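Local coordinates for SusD-like carbohydrate binding protein BF1063 (Bacteroides fragilis NCTC 9343, PDB 3I4G), which probably binds carbohydrate at the outer membrane, in the manner of SusD-like glycan-binding proteins, at residues A[38-43]-A[267-272]; A[320-325]-A[362-367]; A[329-334]-A[366-371]. One frame throughout, in Å; residues are numbered along the deposited sequence.

Segment 267-272 of interaction 1 joins the other two through apolar packing on Phe366 and Phe330. Phe366 is shared by interactions 2 and 3, and Ala270 CB lies 3.8 Å from Phe366 CZ. Leu271 CD2 also comes within 3.6 Å of Phe330 CE2 in interaction 3. Interactions 2 and 3 have centres about 10 Å apart and share a polar link: Arg363 NH1 forms a salt bridge with Glu368 OE2 at 2.9 Å. The centre of interaction 1 is about 16 and 17 Å from theirs. In interaction 1, the His269 side chain lies about 3 Å from a bound EPE, probably from the crystallisation liquor but perhaps marking a pocket.

Interaction 1 (A[38-43]-A[267-272]); sequences DGVEYN and PQHALS
Val40 faces His269 where the loop 38-43 passes the short helix 266-270, with their CA atoms 7.3 Å apart and no hydrogen bond joining the two segments. This is a loop-against-helix contact in a SusD-family protein. It brings the loop between helices 21-33 and 50-54 up to a helix more than 220 residues later in the chain. The two methyls of Val40 divide the work. Val40 CG1 lies anti to the backbone N (chi1 172°) and meets the imidazole, 3.8 Å from His269 CE1. Val40 CG2 turns to the aliphatic part of Gln268, 3.9 Å from Gln268 CG. Gln268 bends at chi2, and its amide oxygen bonds to Gln376. The His269 ring meets Tyr42 obliquely: the planes are 80° apart and the centroids 5.5 Å apart. Tyr42 CD1 sits near the plane of the imidazole, at its edge, 3.8 Å from His269 CE1. Both imidazole nitrogens have partners beyond the two segments. ND1 is hydrogen-bonded to the hydroxyl of Tyr50, and the backbone N of Glu41 bonds to that same hydroxyl. NE2 bonds to a sulfonate oxygen of EPE, a buffer molecule probably from the crystallisation liquor. These two bonds would help to fix the rotation of the ring. Between the two nitrogens, the imidazole turns its edge to the Glu41 carbonyl, with His269 CE1 and Glu41 O 3.1 Å apart.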
loop_
_atom_site.group_PDB
_atom_site.type_symbol
_atom_site.label_atom_id
_atom_site.label_comp_id
_atom_site.label_asym_id
_atom_site.label_seq_id
_atom_site.Cartn_x
_atom_site.Cartn_y
_atom_site.Cartn_z
ATOM N N ASP A 38 -4.192 12.256 14.918
ATOM C CA ASP A 38 -3.976 13.420 14.097
ATOM C C ASP A 38 -2.502 13.688 13.851
ATOM O O ASP A 38 -1.718 13.786 14.795
ATOM C CB ASP A 38 -4.600 14.630 14.820
ATOM C CG ASP A 38 -4.473 15.926 14.048
ATOM O OD1 ASP A 38 -4.350 15.895 12.808
ATOM O OD2 ASP A 38 -4.514 16.994 14.711
ATOM N N GLY A 39 -2.129 13.783 12.574
ATOM C CA GLY A 39 -0.801 14.215 12.202
ATOM C C GLY A 39 0.327 13.268 11.961
ATOM O O GLY A 39 0.143 12.188 11.418
ATOM N N VAL A 40 1.513 13.712 12.353
ATOM C CA VAL A 40 2.746 12.982 12.076
ATOM C C VAL A 40 2.847 11.747 12.931
ATOM O O VAL A 40 2.556 11.791 14.144
ATOM C CB VAL A 40 3.935 13.889 12.324
ATOM C CG1 VAL A 40 5.271 13.149 12.234
ATOM C CG2 VAL A 40 3.896 15.076 11.318
ATOM N N GLU A 41 3.241 10.644 12.308
ATOM C CA GLU A 41 3.517 9.401 13.045
ATOM C C GLU A 41 4.877 8.916 12.613
ATOM O O GLU A 41 5.254 9.020 11.456
ATOM C CB GLU A 41 2.441 8.362 12.814
ATOM C CG GLU A 41 2.246 7.936 11.393
ATOM C CD GLU A 41 1.235 6.848 11.193
ATOM O OE1 GLU A 41 0.411 6.586 12.102
ATOM O OE2 GLU A 41 1.267 6.198 10.125
ATOM N N TYR A 42 5.613 8.337 13.561
ATOM C CA TYR A 42 6.975 7.858 13.345
ATOM C C TYR A 42 7.041 6.361 13.199
ATOM O O TYR A 42 8.121 5.789 13.044
ATOM C CB TYR A 42 7.875 8.336 14.486
ATOM C CG TYR A 42 7.927 9.850 14.520
ATOM C CD1 TYR A 42 8.676 10.552 13.581
ATOM C CD2 TYR A 42 7.158 10.579 15.428
ATOM C CE1 TYR A 42 8.702 11.944 13.601
ATOM C CE2 TYR A 42 7.185 11.966 15.419
ATOM C CZ TYR A 42 7.956 12.615 14.498
ATOM O OH TYR A 42 8.007 14.021 14.487
ATOM N N ASN A 43 5.866 5.724 13.152
ATOM C CA ASN A 43 5.707 4.301 13.009
ATOM C C ASN A 43 4.256 4.061 12.639
ATOM O O ASN A 43 3.432 4.979 12.747
ATOM C CB ASN A 43 6.119 3.580 14.299
ATOM C CG ASN A 43 5.617 4.249 15.507
ATOM O OD1 ASN A 43 4.402 4.320 15.751
ATOM N ND2 ASN A 43 6.552 4.850 16.265
ATOM N N PRO A 267 2.432 14.993 4.369
ATOM C CA PRO A 267 3.234 16.065 3.754
ATOM C C PRO A 267 4.485 16.450 4.553
ATOM O O PRO A 267 5.571 16.600 3.984
ATOM C CB PRO A 267 2.241 17.215 3.653
ATOM C CG PRO A 267 0.897 16.527 3.621
ATOM C CD PRO A 267 1.048 15.427 4.615
ATOM N N GLN A 268 4.347 16.629 5.868
ATOM C CA GLN A 268 5.523 16.943 6.663
ATOM C C GLN A 268 6.588 15.892 6.468
ATOM O O GLN A 268 7.802 16.187 6.410
ATOM C CB GLN A 268 5.120 17.006 8.137
ATOM C CG GLN A 268 6.313 17.197 9.093
ATOM C CD GLN A 268 6.938 18.554 8.973
ATOM O OE1 GLN A 268 6.523 19.485 9.671
ATOM N NE2 GLN A 268 7.888 18.703 8.051
ATOM N N HIS A 269 6.176 14.640 6.430
ATOM C CA HIS A 269 7.128 13.570 6.327
ATOM C C HIS A 269 7.719 13.348 4.962
ATOM O O HIS A 269 8.900 12.993 4.884
ATOM C CB HIS A 269 6.529 12.213 6.794
ATOM C CG HIS A 269 7.170 11.702 8.044
ATOM N ND1 HIS A 269 6.453 11.137 9.077
ATOM C CD2 HIS A 269 8.471 11.661 8.409
ATOM C CE1 HIS A 269 7.299 10.799 10.042
ATOM N NE2 HIS A 269 8.529 11.106 9.663
ATOM N N ALA A 270 6.932 13.548 3.917
ATOM C CA ALA A 270 7.333 13.088 2.576
ATOM C C ALA A 270 7.527 14.156 1.509
ATOM O O ALA A 270 7.957 13.820 0.413
ATOM C CB ALA A 270 6.359 12.035 2.059
ATOM N N LEU A 271 7.170 15.409 1.793
ATOM C CA LEU A 271 7.583 16.499 0.928
ATOM C C LEU A 271 9.090 16.699 1.089
ATOM O O LEU A 271 9.708 16.254 2.068
ATOM C CB LEU A 271 6.853 17.810 1.267
ATOM C CG LEU A 271 5.365 17.785 0.975
ATOM C CD1 LEU A 271 4.669 19.094 1.436
ATOM C CD2 LEU A 271 5.024 17.542 -0.529
ATOM N N SER A 272 9.710 17.413 0.138
ATOM C CA SER A 272 11.123 17.727 0.235
ATOM C C SER A 272 11.307 19.060 0.966
ATOM O O SER A 272 10.337 19.795 1.233
ATOM C CB SER A 272 11.782 17.727 -1.151
ATOM O OG SER A 272 11.485 18.907 -1.857
#

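Interaction 2 (A[320-325]-A[362-367]); sequences DYTIYY and MRKYFE. With EDO (1,2-ethanediol), chain C.
Thr322 O receives two backbone donors from the segment 362-367. Arg363 N is 2.8 Å from Thr322 O and Lys364 N is 3.2 Å from the same oxygen. Both donors come from the same face of the carbonyl, well above its plane, and the Lys364 bond is the straighter at 162°. The Arg363 side chain continues along the other segment and bends at chi3 (-69°), which brings NE to 2.8 Å from Asp320 O. That bond is weak, with an angle of only 118° at the hydrogen. Arg363 NH2 donates to a water, which donates to Asp320 OD1 and Ile323 O. Asp320 OD1 also accepts from the Tyr325 hydroxyl on its syn lone pair, with OH and OD1 2.6 Å apart. Arg363 NH1 is taken by Glu368 and Ile329 O. A second water accepts from Tyr324 OH and donates to Met362 O; the edge of the Tyr324 ring meets that carbonyl, with CE1 3.4 Å from Met362 O. Lys364 lies alongside Thr322, and its NZ is held by Glu451, Ala449 O and Tyr236. Thr322 OG1 bonds to Arg318 O. Ile323 and Met362, a selenomethionine, form a non-hydrogen-bonded antiparallel pair. The contact is the end of a two-stranded antiparallel sheet, strands 323-325 and 360-362, where one strand is entered from helix 317-322 and the other runs into a type II turn, Arg363 to Phe366.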
loop_
_atom_site.group_PDB
_atom_site.type_symbol
_atom_site.label_atom_id
_atom_site.label_comp_id
_atom_site.label_asym_id
_atom_site.label_seq_id
_atom_site.Cartn_x
_atom_site.Cartn_y
_atom_site.Cartn_z
ATOM N N ASP A 320 6.089 10.169 -14.304
ATOM C CA ASP A 320 6.022 11.534 -13.801
ATOM C C ASP A 320 4.825 11.742 -12.883
ATOM O O ASP A 320 4.894 12.603 -12.001
ATOM C CB ASP A 320 6.007 12.556 -14.976
ATOM C CG ASP A 320 7.378 12.814 -15.573
ATOM O OD1 ASP A 320 8.367 12.808 -14.793
ATOM O OD2 ASP A 320 7.449 13.076 -16.813
ATOM N N TYR A 321 3.736 10.995 -13.041
ATOM C CA TYR A 321 2.626 11.159 -12.086
ATOM C C TYR A 321 2.979 10.674 -10.676
ATOM O O TYR A 321 2.443 11.157 -9.705
ATOM C CB TYR A 321 1.372 10.398 -12.501
ATOM C CG TYR A 321 0.739 10.827 -13.816
ATOM C CD1 TYR A 321 0.833 12.115 -14.273
ATOM C CD2 TYR A 321 -0.061 9.944 -14.548
ATOM C CE1 TYR A 321 0.220 12.514 -15.473
ATOM C CE2 TYR A 321 -0.662 10.315 -15.741
ATOM C CZ TYR A 321 -0.514 11.596 -16.194
ATOM O OH TYR A 321 -1.106 12.024 -17.385
ATOM N N THR A 322 3.891 9.721 -10.590
ATOM C CA THR A 322 4.176 9.031 -9.328
ATOM C C THR A 322 5.421 9.488 -8.600
ATOM O O THR A 322 5.407 9.542 -7.348
ATOM C CB THR A 322 4.238 7.531 -9.597
ATOM O OG1 THR A 322 2.978 7.129 -10.193
ATOM C CG2 THR A 322 4.434 6.723 -8.327
ATOM N N ILE A 323 6.470 9.828 -9.342
ATOM C CA ILE A 323 7.748 10.210 -8.741
ATOM C C ILE A 323 8.291 11.460 -9.372
ATOM O O ILE A 323 7.886 11.824 -10.491
ATOM C CB ILE A 323 8.794 9.033 -8.858
ATOM C CG1 ILE A 323 9.195 8.756 -10.314
ATOM C CG2 ILE A 323 8.236 7.787 -8.208
ATOM C CD1 ILE A 323 10.289 7.678 -10.474
ATOM N N TYR A 324 9.218 12.128 -8.684
ATOM C CA TYR A 324 9.945 13.269 -9.282
ATOM C C TYR A 324 11.427 13.123 -8.919
ATOM O O TYR A 324 11.826 12.199 -8.167
ATOM C CB TYR A 324 9.303 14.636 -8.961
ATOM C CG TYR A 324 9.246 15.063 -7.518
ATOM C CD1 TYR A 324 8.182 14.680 -6.725
ATOM C CD2 TYR A 324 10.178 15.932 -6.984
ATOM C CE1 TYR A 324 8.058 15.112 -5.434
ATOM C CE2 TYR A 324 10.079 16.358 -5.673
ATOM C CZ TYR A 324 9.029 15.936 -4.912
ATOM O OH TYR A 324 8.936 16.363 -3.606
ATOM N N TYR A 325 12.240 14.001 -9.500
ATOM C CA TYR A 325 13.693 13.853 -9.571
ATOM C C TYR A 325 14.299 15.217 -9.856
ATOM O O TYR A 325 13.571 16.188 -10.096
ATOM C CB TYR A 325 14.055 12.849 -10.685
ATOM C CG TYR A 325 13.187 13.043 -11.914
ATOM C CD1 TYR A 325 13.472 14.039 -12.817
ATOM C CD2 TYR A 325 12.070 12.253 -12.149
ATOM C CE1 TYR A 325 12.658 14.287 -13.887
ATOM C CE2 TYR A 325 11.245 12.498 -13.273
ATOM C CZ TYR A 325 11.557 13.508 -14.137
ATOM O OH TYR A 325 10.724 13.764 -15.217
HETATM N N MSE A 362 8.519 11.113 -3.950
HETATM C CA MSE A 362 7.168 10.706 -4.330
HETATM C C MSE A 362 6.302 11.909 -4.657
HETATM O O MSE A 362 6.124 12.802 -3.853
HETATM C CB MSE A 362 6.501 9.900 -3.193
HETATM C CG MSE A 362 5.080 9.453 -3.512
HETATM SE SE MSE A 362 4.365 8.305 -2.106
HETATM C CE MSE A 362 4.073 9.653 -0.863
ATOM N N ARG A 363 5.727 11.902 -5.853
ATOM C CA ARG A 363 4.751 12.919 -6.295
ATOM C C ARG A 363 3.324 12.504 -5.925
ATOM O O ARG A 363 2.473 13.358 -5.635
ATOM C CB ARG A 363 4.849 13.142 -7.813
ATOM C CG ARG A 363 4.108 14.379 -8.278
ATOM C CD ARG A 363 4.048 14.541 -9.772
ATOM N NE ARG A 363 5.320 14.851 -10.422
ATOM C CZ ARG A 363 5.802 16.079 -10.595
ATOM N NH1 ARG A 363 5.203 17.133 -10.059
ATOM N NH2 ARG A 363 6.933 16.256 -11.252
ATOM N N LYS A 364 3.035 11.211 -5.970
ATOM C CA LYS A 364 1.704 10.678 -5.663
ATOM C C LYS A 364 1.263 11.157 -4.288
ATOM O O LYS A 364 2.077 11.247 -3.379
ATOM C CB LYS A 364 1.709 9.169 -5.731
ATOM C CG LYS A 364 0.340 8.510 -5.627
ATOM C CD LYS A 364 0.376 7.015 -5.932
ATOM C CE LYS A 364 0.425 6.714 -7.455
ATOM N NZ LYS A 364 0.462 5.255 -7.782
ATOM N N TYR A 365 -0.048 11.463 -4.188
ATOM C CA TYR A 365 -0.777 11.884 -2.979
ATOM C C TYR A 365 -0.700 13.377 -2.665
ATOM O O TYR A 365 -1.347 13.827 -1.728
ATOM C CB TYR A 365 -0.331 11.079 -1.747
ATOM C CG TYR A 365 -0.518 9.596 -1.822
ATOM C CD1 TYR A 365 -1.783 9.010 -1.773
ATOM C CD2 TYR A 365 0.581 8.747 -1.922
ATOM C CE1 TYR A 365 -1.948 7.640 -1.853
ATOM C CE2 TYR A 365 0.416 7.380 -2.025
ATOM C CZ TYR A 365 -0.838 6.824 -1.967
ATOM O OH TYR A 365 -0.974 5.477 -2.011
ATOM N N PHE A 366 0.043 14.136 -3.466
ATOM C CA PHE A 366 0.219 15.587 -3.223
ATOM C C PHE A 366 -0.466 16.423 -4.280
ATOM O O PHE A 366 -0.042 16.461 -5.420
ATOM C CB PHE A 366 1.717 15.929 -3.096
ATOM C CG PHE A 366 2.407 15.146 -1.997
ATOM C CD1 PHE A 366 1.965 15.219 -0.676
ATOM C CD2 PHE A 366 3.445 14.318 -2.259
ATOM C CE1 PHE A 366 2.551 14.465 0.314
ATOM C CE2 PHE A 366 4.032 13.567 -1.253
ATOM C CZ PHE A 366 3.599 13.644 0.027
ATOM N N GLU A 367 -1.570 17.060 -3.872
ATOM C CA GLU A 367 -2.374 17.924 -4.741
ATOM C C GLU A 367 -1.655 19.248 -4.848
ATOM O O GLU A 367 -1.962 20.186 -4.099
ATOM C CB GLU A 367 -3.785 18.021 -4.145
ATOM C CG GLU A 367 -4.779 18.824 -4.973
ATOM C CD GLU A 367 -6.177 18.849 -4.354
ATOM O OE1 GLU A 367 -6.643 17.878 -3.740
ATOM O OE2 GLU A 367 -6.852 19.884 -4.497
HETATM C C1 EDO C . -1.834 16.786 1.166
HETATM O O1 EDO C . -2.136 15.569 1.884
HETATM C C2 EDO C . -2.592 16.666 -0.150
HETATM O O2 EDO C . -1.949 17.479 -1.110
HETATM O O HOH W 1 8.182 13.944 -12.234
HETATM O O HOH W 2 7.383 14.644 -2.235
#

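Interaction 3 (A[329-334]-A[366-371]); sequences IFMGTE and FEESTP. With EDO (1,2-ethanediol), chain C.
Glu368 reaches across to the type I' turn of a beta hairpin, and its carboxylate meets both the backbone and the ring of that turn. OE1 accepts from the backbone N of Met331, with Met331 N and Glu368 OE1 2.8 Å apart and a nearly straight angle of 167°. The donor approaches on the anti side, 25° out of the carboxylate plane. Two waters also donate to OE1, and OE2 is paired with Arg363. The glutamate chain is extended beyond CG, and it crosses the Phe330 side chain at about a right angle. Ring and carboxylate planes are 29° apart, and Phe330 CD1 lies 3.5 Å from Glu368 CD. Phe330 swings its ring away from its own backbone N and along to Phe366, and the two side chains lie at a slant to each other. There Phe366 CB sits at the ring edge, near its plane, 3.7 Å from Phe330 CZ. Met331, a selenomethionine, lays its CG against Glu368 CB at 4.0 Å, and its CE lies 4.3 Å from Phe366 CB. The hairpin of strands 329-330 and 333-334 thus meets the loop between strands 360-362 and 380-386. Phe330 stacks on Tyr324 of strand 323-325, and Phe366 packs on Leu266 and Ala270 of helix 266-270.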
loop_
_atom_site.group_PDB
_atom_site.type_symbol
_atom_site.label_atom_id
_atom_site.label_comp_id
_atom_site.label_asym_id
_atom_site.label_seq_id
_atom_site.Cartn_x
_atom_site.Cartn_y
_atom_site.Cartn_z
ATOM N N ILE A 329 9.577 19.840 -11.959
ATOM C CA ILE A 329 8.770 20.827 -11.269
ATOM C C ILE A 329 7.792 20.109 -10.357
ATOM O O ILE A 329 7.111 19.177 -10.763
ATOM C CB ILE A 329 8.023 21.723 -12.268
ATOM C CG1 ILE A 329 9.030 22.472 -13.144
ATOM C CG2 ILE A 329 7.102 22.712 -11.516
ATOM C CD1 ILE A 329 9.889 23.492 -12.440
ATOM N N PHE A 330 7.716 20.570 -9.119
ATOM C CA PHE A 330 6.798 20.053 -8.095
ATOM C C PHE A 330 6.314 21.215 -7.266
ATOM O O PHE A 330 7.114 21.983 -6.746
ATOM C CB PHE A 330 7.499 19.002 -7.234
ATOM C CG PHE A 330 6.612 18.436 -6.171
ATOM C CD1 PHE A 330 5.669 17.465 -6.432
ATOM C CD2 PHE A 330 6.698 18.916 -4.887
ATOM C CE1 PHE A 330 4.847 16.976 -5.416
ATOM C CE2 PHE A 330 5.885 18.399 -3.877
ATOM C CZ PHE A 330 4.971 17.441 -4.146
HETATM N N MSE A 331 5.006 21.340 -7.135
HETATM C CA MSE A 331 4.433 22.481 -6.413
HETATM C C MSE A 331 4.965 23.811 -6.972
HETATM O O MSE A 331 5.232 24.777 -6.235
HETATM C CB MSE A 331 4.623 22.378 -4.885
HETATM C CG MSE A 331 3.772 21.332 -4.294
HETATM SE SE MSE A 331 3.946 21.284 -2.343
HETATM C CE MSE A 331 2.567 20.055 -2.039
ATOM N N GLY A 332 5.123 23.856 -8.286
ATOM C CA GLY A 332 5.455 25.098 -8.962
ATOM C C GLY A 332 6.907 25.514 -8.953
ATOM O O GLY A 332 7.233 26.564 -9.486
ATOM N N THR A 333 7.779 24.760 -8.300
ATOM C CA THR A 333 9.190 25.113 -8.249
ATOM C C THR A 333 10.019 23.869 -8.512
ATOM O O THR A 333 9.568 22.731 -8.335
ATOM C CB THR A 333 9.590 25.774 -6.896
ATOM O OG1 THR A 333 9.382 24.866 -5.799
ATOM C CG2 THR A 333 8.766 27.081 -6.663
ATOM N N GLU A 334 11.219 24.109 -8.994
ATOM C CA GLU A 334 12.100 23.030 -9.409
ATOM C C GLU A 334 12.709 22.291 -8.224
ATOM O O GLU A 334 13.269 22.899 -7.311
ATOM C CB GLU A 334 13.226 23.578 -10.283
ATOM C CG GLU A 334 14.124 22.501 -10.922
ATOM C CD GLU A 334 15.147 23.069 -11.857
ATOM O OE1 GLU A 334 14.822 24.028 -12.581
ATOM O OE2 GLU A 334 16.266 22.526 -11.927
ATOM N N PHE A 366 0.043 14.136 -3.466
ATOM C CA PHE A 366 0.219 15.587 -3.223
ATOM C C PHE A 366 -0.466 16.423 -4.280
ATOM O O PHE A 366 -0.042 16.461 -5.420
ATOM C CB PHE A 366 1.717 15.929 -3.096
ATOM C CG PHE A 366 2.407 15.146 -1.997
ATOM C CD1 PHE A 366 1.965 15.219 -0.676
ATOM C CD2 PHE A 366 3.445 14.318 -2.259
ATOM C CE1 PHE A 366 2.551 14.465 0.314
ATOM C CE2 PHE A 366 4.032 13.567 -1.253
ATOM C CZ PHE A 366 3.599 13.644 0.027
ATOM N N GLU A 367 -1.570 17.060 -3.872
ATOM C CA GLU A 367 -2.374 17.924 -4.741
ATOM C C GLU A 367 -1.655 19.248 -4.848
ATOM O O GLU A 367 -1.962 20.186 -4.099
ATOM C CB GLU A 367 -3.785 18.021 -4.145
ATOM C CG GLU A 367 -4.779 18.824 -4.973
ATOM C CD GLU A 367 -6.177 18.849 -4.354
ATOM O OE1 GLU A 367 -6.643 17.878 -3.740
ATOM O OE2 GLU A 367 -6.852 19.884 -4.497
ATOM N N GLU A 368 -0.791 19.377 -5.853
ATOM C CA GLU A 368 0.190 20.456 -5.935
ATOM C C GLU A 368 -0.361 21.844 -6.134
ATOM O O GLU A 368 0.274 22.786 -5.712
ATOM C CB GLU A 368 1.176 20.179 -7.085
ATOM C CG GLU A 368 1.971 18.899 -6.890
ATOM C CD GLU A 368 2.770 18.576 -8.134
ATOM O OE1 GLU A 368 3.554 19.424 -8.568
ATOM O OE2 GLU A 368 2.627 17.433 -8.674
ATOM N N SER A 369 -1.509 22.005 -6.755
ATOM C CA SER A 369 -2.012 23.361 -6.980
ATOM C C SER A 369 -2.782 23.921 -5.791
ATOM O O SER A 369 -3.029 25.127 -5.745
ATOM C CB SER A 369 -2.889 23.388 -8.219
ATOM O OG SER A 369 -4.005 22.536 -8.061
ATOM N N THR A 370 -3.097 23.079 -4.809
ATOM C CA THR A 370 -3.908 23.519 -3.670
ATOM C C THR A 370 -3.026 23.748 -2.441
ATOM O O THR A 370 -2.287 22.847 -2.038
ATOM C CB THR A 370 -4.973 22.472 -3.380
ATOM O OG1 THR A 370 -5.738 22.232 -4.562
ATOM C CG2 THR A 370 -5.910 22.945 -2.299
ATOM N N PRO A 371 -3.057 24.930 -1.840
ATOM C CA PRO A 371 -2.235 25.146 -0.654
ATOM C C PRO A 371 -2.545 24.177 0.475
ATOM O O PRO A 371 -3.669 23.653 0.567
ATOM C CB PRO A 371 -2.611 26.574 -0.209
ATOM C CG PRO A 371 -3.103 27.206 -1.488
ATOM C CD PRO A 371 -3.779 26.156 -2.239
HETATM C C1 EDO C . -1.834 16.786 1.166
HETATM O O1 EDO C . -2.136 15.569 1.884
HETATM C C2 EDO C . -2.592 16.666 -0.150
HETATM O O2 EDO C . -1.949 17.479 -1.110
HETATM O O HOH W 3 3.786 20.051 -11.102
HETATM O O HOH W 4 3.853 22.130 -10.099
#